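Local coordinates for AAEL008620-PA odorant-binding protein (Aedes aegypti, PDB 5V13), which binds juvenile hormone III in mosquito hemolymph as a member of the odorant-binding protein family, at residues Phe169-Phe179 / Ala191-Arg201. Residues are numbered along the deposited sequence; the frame is centred on the assembly and turned at random.
Sequences FVDFCEKRTDF and AFLDCVFRGFR
Phe192's ring is held between two side chains: Phe179 CD2 lies over one face, 3.7 Å from Phe192 CG and off the centre of the ring, with the two ring planes inclined at 54°, and Val196 CG2, from its own helix, lies against the opposite face. At the ring's edge run backbone atoms of Cys173 and Glu174. With CG anti to its backbone N (chi1 165°), Phe192 drops as a knob into the hole formed by Val170, Cys173, Glu174 and Thr177.

At the other end, Phe169 lays a face on the backbone: Gly199 CA sits 3.6 Å from its ring centroid, a CH-pi contact, and glycine's lack of a side chain allows this closeness. The guanidinium of Arg201 turns its edge to Phe169, NH1 standing 3.9 Å from CE2, while the same nitrogen bonds Gly199 O at 2.9 Å and forms a salt bridge with Glu27.

Between the rings, the Cys173-Cys195 disulfide (chi3 -74°) ties the helices covalently, and Cys195 SG lies obliquely beside the Phe172 ring. Thr177 OG1 donates to Cys173 O at 2.9 Å, on the opposite face of that carbonyl from Thr177 N, which leaves CG2 against the backbone where Ala191 joins Phe192. Helix 169-177 then closes in a Schellman motif at Asp178.

This is a disulfide-linked, roughly antiparallel helix pair (149°) in a mostly helical protein, the Arg201 side chain about 14 Å from the bound hormone. Leu193 and Phe197 back onto helix 239-247, and Phe169 and Arg201 reach helix 26-38.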
loop_
_atom_site.group_PDB
_atom_site.type_symbol
_atom_site.label_atom_id
_atom_site.label_comp_id
_atom_site.label_asym_id
_atom_site.label_seq_id
_atom_site.Cartn_x
_atom_site.Cartn_y
_atom_site.Cartn_z
ATOM N N PHE B 169 1.929 -3.368 14.457
ATOM C CA PHE B 169 1.835 -2.014 14.983
ATOM C C PHE B 169 3.200 -1.425 15.319
ATOM O O PHE B 169 3.404 -0.218 15.147
ATOM C CB PHE B 169 0.908 -1.961 16.201
ATOM C CG PHE B 169 -0.337 -1.153 15.940
ATOM C CD1 PHE B 169 -0.236 0.167 15.519
ATOM C CD2 PHE B 169 -1.595 -1.718 16.052
ATOM C CE1 PHE B 169 -1.368 0.916 15.229
ATOM C CE2 PHE B 169 -2.727 -0.977 15.762
ATOM C CZ PHE B 169 -2.612 0.340 15.347
ATOM N N VAL B 170 4.145 -2.227 15.809
ATOM C CA VAL B 170 5.442 -1.629 16.132
ATOM C C VAL B 170 6.092 -1.061 14.872
ATOM O O VAL B 170 6.583 0.076 14.873
ATOM C CB VAL B 170 6.360 -2.634 16.845
ATOM C CG1 VAL B 170 7.787 -2.050 16.954
ATOM C CG2 VAL B 170 5.820 -2.924 18.220
ATOM N N ASP B 171 6.061 -1.824 13.774
ATOM C CA ASP B 171 6.598 -1.351 12.495
ATOM C C ASP B 171 5.921 -0.061 12.052
ATOM O O ASP B 171 6.585 0.876 11.585
ATOM C CB ASP B 171 6.419 -2.425 11.417
ATOM C CG ASP B 171 6.932 -1.972 10.043
ATOM O OD1 ASP B 171 8.164 -1.892 9.868
ATOM O OD2 ASP B 171 6.115 -1.692 9.140
ATOM N N PHE B 172 4.589 -0.023 12.135
ATOM C CA PHE B 172 3.848 1.188 11.791
ATOM C C PHE B 172 4.311 2.370 12.634
ATOM O O PHE B 172 4.527 3.476 12.120
ATOM C CB PHE B 172 2.349 0.927 11.981
ATOM C CG PHE B 172 1.504 2.147 11.862
ATOM C CD1 PHE B 172 1.062 2.582 10.616
ATOM C CD2 PHE B 172 1.137 2.867 12.991
ATOM C CE1 PHE B 172 0.288 3.726 10.507
ATOM C CE2 PHE B 172 0.360 4.004 12.883
ATOM C CZ PHE B 172 -0.062 4.432 11.632
ATOM N N CYS B 173 4.471 2.154 13.939
ATOM C CA CYS B 173 4.830 3.254 14.829
ATOM C C CYS B 173 6.278 3.685 14.635
ATOM O O CYS B 173 6.586 4.879 14.737
ATOM C CB CYS B 173 4.569 2.857 16.272
ATOM S SG CYS B 173 2.810 2.629 16.552
ATOM N N GLU B 174 7.178 2.728 14.363
ATOM C CA GLU B 174 8.572 3.061 14.061
ATOM C C GLU B 174 8.674 4.001 12.862
ATOM O O GLU B 174 9.421 4.986 12.889
ATOM C CB GLU B 174 9.370 1.787 13.783
ATOM C CG GLU B 174 9.713 0.957 15.000
ATOM C CD GLU B 174 10.548 -0.266 14.638
ATOM O OE1 GLU B 174 10.043 -1.132 13.894
ATOM O OE2 GLU B 174 11.714 -0.352 15.077
ATOM N N LYS B 175 7.964 3.681 11.783
ATOM C CA LYS B 175 7.978 4.530 10.597
ATOM C C LYS B 175 7.388 5.905 10.888
ATOM O O LYS B 175 7.961 6.938 10.504
ATOM C CB LYS B 175 7.214 3.840 9.458
ATOM C CG LYS B 175 7.991 2.680 8.825
ATOM C CD LYS B 175 7.081 1.766 8.011
ATOM C CE LYS B 175 6.596 2.423 6.724
ATOM N NZ LYS B 175 5.590 1.562 6.010
ATOM N N ARG B 176 6.231 5.938 11.561
ATOM C CA ARG B 176 5.521 7.197 11.792
ATOM C C ARG B 176 6.348 8.173 12.610
ATOM O O ARG B 176 6.244 9.393 12.418
ATOM C CB ARG B 176 4.186 6.909 12.496
ATOM C CG ARG B 176 3.374 8.140 12.893
ATOM C CD ARG B 176 2.033 7.716 13.489
ATOM N NE ARG B 176 1.188 8.855 13.835
ATOM C CZ ARG B 176 0.301 9.409 13.012
ATOM N NH1 ARG B 176 0.140 8.937 11.781
ATOM N NH2 ARG B 176 -0.430 10.437 13.423
ATOM N N THR B 177 7.185 7.668 13.515
ATOM C CA THR B 177 7.994 8.536 14.362
ATOM C C THR B 177 9.462 8.583 13.947
ATOM O O THR B 177 10.259 9.239 14.626
ATOM C CB THR B 177 7.876 8.097 15.830
ATOM O OG1 THR B 177 8.398 6.775 15.975
ATOM C CG2 THR B 177 6.424 8.092 16.266
ATOM N N ASP B 178 9.840 7.924 12.848
ATOM C CA ASP B 178 11.230 7.910 12.372
ATOM C C ASP B 178 12.173 7.390 13.464
ATOM O O ASP B 178 13.200 7.993 13.781
ATOM C CB ASP B 178 11.649 9.307 11.883
ATOM C CG ASP B 178 12.902 9.291 11.007
ATOM O OD1 ASP B 178 13.358 8.197 10.610
ATOM O OD2 ASP B 178 13.430 10.394 10.707
ATOM N N PHE B 179 11.808 6.249 14.043
ATOM C CA PHE B 179 12.534 5.667 15.165
ATOM C C PHE B 179 12.720 4.183 14.904
ATOM O O PHE B 179 11.758 3.486 14.586
ATOM C CB PHE B 179 11.779 5.886 16.490
ATOM C CG PHE B 179 12.394 5.171 17.667
ATOM C CD1 PHE B 179 13.630 5.568 18.161
ATOM C CD2 PHE B 179 11.738 4.117 18.287
ATOM C CE1 PHE B 179 14.206 4.916 19.247
ATOM C CE2 PHE B 179 12.317 3.462 19.375
ATOM C CZ PHE B 179 13.554 3.864 19.843
ATOM N N ALA B 191 6.650 9.828 21.650
ATOM C CA ALA B 191 5.692 9.716 20.553
ATOM C C ALA B 191 5.594 8.282 20.040
ATOM O O ALA B 191 4.510 7.828 19.652
ATOM C CB ALA B 191 6.068 10.668 19.417
ATOM N N PHE B 192 6.711 7.552 20.024
ATOM C CA PHE B 192 6.675 6.152 19.607
ATOM C C PHE B 192 5.913 5.304 20.616
ATOM O O PHE B 192 5.032 4.522 20.237
ATOM C CB PHE B 192 8.097 5.619 19.413
ATOM C CG PHE B 192 8.185 4.121 19.344
ATOM C CD1 PHE B 192 7.830 3.438 18.186
ATOM C CD2 PHE B 192 8.651 3.388 20.427
ATOM C CE1 PHE B 192 7.923 2.055 18.116
ATOM C CE2 PHE B 192 8.748 2.006 20.366
ATOM C CZ PHE B 192 8.377 1.332 19.211
ATOM N N LEU B 193 6.222 5.463 21.908
ATOM C CA LEU B 193 5.504 4.720 22.947
ATOM C C LEU B 193 4.006 4.989 22.881
ATOM O O LEU B 193 3.189 4.063 22.982
ATOM C CB LEU B 193 6.054 5.077 24.331
ATOM C CG LEU B 193 7.515 4.674 24.565
ATOM C CD1 LEU B 193 8.066 5.279 25.858
ATOM C CD2 LEU B 193 7.658 3.149 24.555
ATOM N N ASP B 194 3.624 6.256 22.727
ATOM C CA ASP B 194 2.206 6.594 22.656
ATOM C C ASP B 194 1.535 5.899 21.479
ATOM O O ASP B 194 0.432 5.347 21.616
ATOM C CB ASP B 194 2.041 8.112 22.560
ATOM C CG ASP B 194 0.598 8.553 22.713
ATOM O OD1 ASP B 194 0.016 8.321 23.792
ATOM O OD2 ASP B 194 0.051 9.130 21.751
ATOM N N CYS B 195 2.198 5.897 20.317
ATOM C CA CYS B 195 1.651 5.222 19.140
ATOM C C CYS B 195 1.439 3.735 19.405
ATOM O O CYS B 195 0.383 3.180 19.078
ATOM C CB CYS B 195 2.580 5.426 17.938
ATOM S SG CYS B 195 2.075 4.559 16.394
ATOM N N VAL B 196 2.438 3.072 19.999
ATOM C CA VAL B 196 2.349 1.629 20.213
ATOM C C VAL B 196 1.255 1.310 21.223
ATOM O O VAL B 196 0.408 0.440 20.993
ATOM C CB VAL B 196 3.703 1.058 20.672
ATOM C CG1 VAL B 196 3.539 -0.416 21.071
ATOM C CG2 VAL B 196 4.743 1.179 19.572
ATOM N N PHE B 197 1.264 2.005 22.361
ATOM C CA PHE B 197 0.309 1.708 23.425
ATOM C C PHE B 197 -1.123 1.984 22.984
ATOM O O PHE B 197 -2.045 1.251 23.362
ATOM C CB PHE B 197 0.650 2.518 24.670
ATOM C CG PHE B 197 1.891 2.040 25.394
ATOM C CD1 PHE B 197 2.465 0.809 25.095
ATOM C CD2 PHE B 197 2.481 2.826 26.362
ATOM C CE1 PHE B 197 3.596 0.364 25.770
ATOM C CE2 PHE B 197 3.623 2.391 27.039
ATOM C CZ PHE B 197 4.178 1.162 26.735
ATOM N N ARG B 198 -1.338 3.031 22.185
ATOM C CA ARG B 198 -2.682 3.280 21.668
ATOM C C ARG B 198 -3.088 2.250 20.625
ATOM O O ARG B 198 -4.270 1.901 20.537
ATOM C CB ARG B 198 -2.790 4.692 21.085
ATOM C CG ARG B 198 -2.773 5.769 22.148
ATOM C CD ARG B 198 -2.893 7.172 21.577
ATOM N NE ARG B 198 -2.859 8.168 22.652
ATOM C CZ ARG B 198 -3.942 8.758 23.153
ATOM N NH1 ARG B 198 -5.150 8.484 22.658
ATOM N NH2 ARG B 198 -3.817 9.646 24.129
ATOM N N GLY B 199 -2.138 1.761 19.821
ATOM C CA GLY B 199 -2.446 0.675 18.904
ATOM C C GLY B 199 -2.801 -0.614 19.626
ATOM O O GLY B 199 -3.697 -1.350 19.198
ATOM N N PHE B 200 -2.093 -0.913 20.724
ATOM C CA PHE B 200 -2.402 -2.063 21.569
ATOM C C PHE B 200 -3.662 -1.849 22.410
ATOM O O PHE B 200 -4.130 -2.802 23.049
ATOM C CB PHE B 200 -1.221 -2.366 22.519
ATOM C CG PHE B 200 0.018 -2.951 21.839
ATOM C CD1 PHE B 200 0.071 -3.130 20.462
ATOM C CD2 PHE B 200 1.128 -3.331 22.607
ATOM C CE1 PHE B 200 1.213 -3.674 19.842
ATOM C CE2 PHE B 200 2.281 -3.872 22.004
ATOM C CZ PHE B 200 2.323 -4.044 20.620
ATOM N N ARG B 201 -4.194 -0.622 22.446
ATOM C CA ARG B 201 -5.257 -0.220 23.380
ATOM C C ARG B 201 -4.844 -0.392 24.842
ATOM O O ARG B 201 -5.698 -0.555 25.726
ATOM C CB ARG B 201 -6.574 -0.958 23.098
ATOM C CG ARG B 201 -7.418 -0.351 21.953
ATOM C CD ARG B 201 -6.748 -0.517 20.566
ATOM N NE ARG B 201 -7.623 -0.103 19.455
ATOM C CZ ARG B 201 -7.276 -0.128 18.165
ATOM N NH1 ARG B 201 -6.062 -0.556 17.793
ATOM N NH2 ARG B 201 -8.148 0.266 17.238
#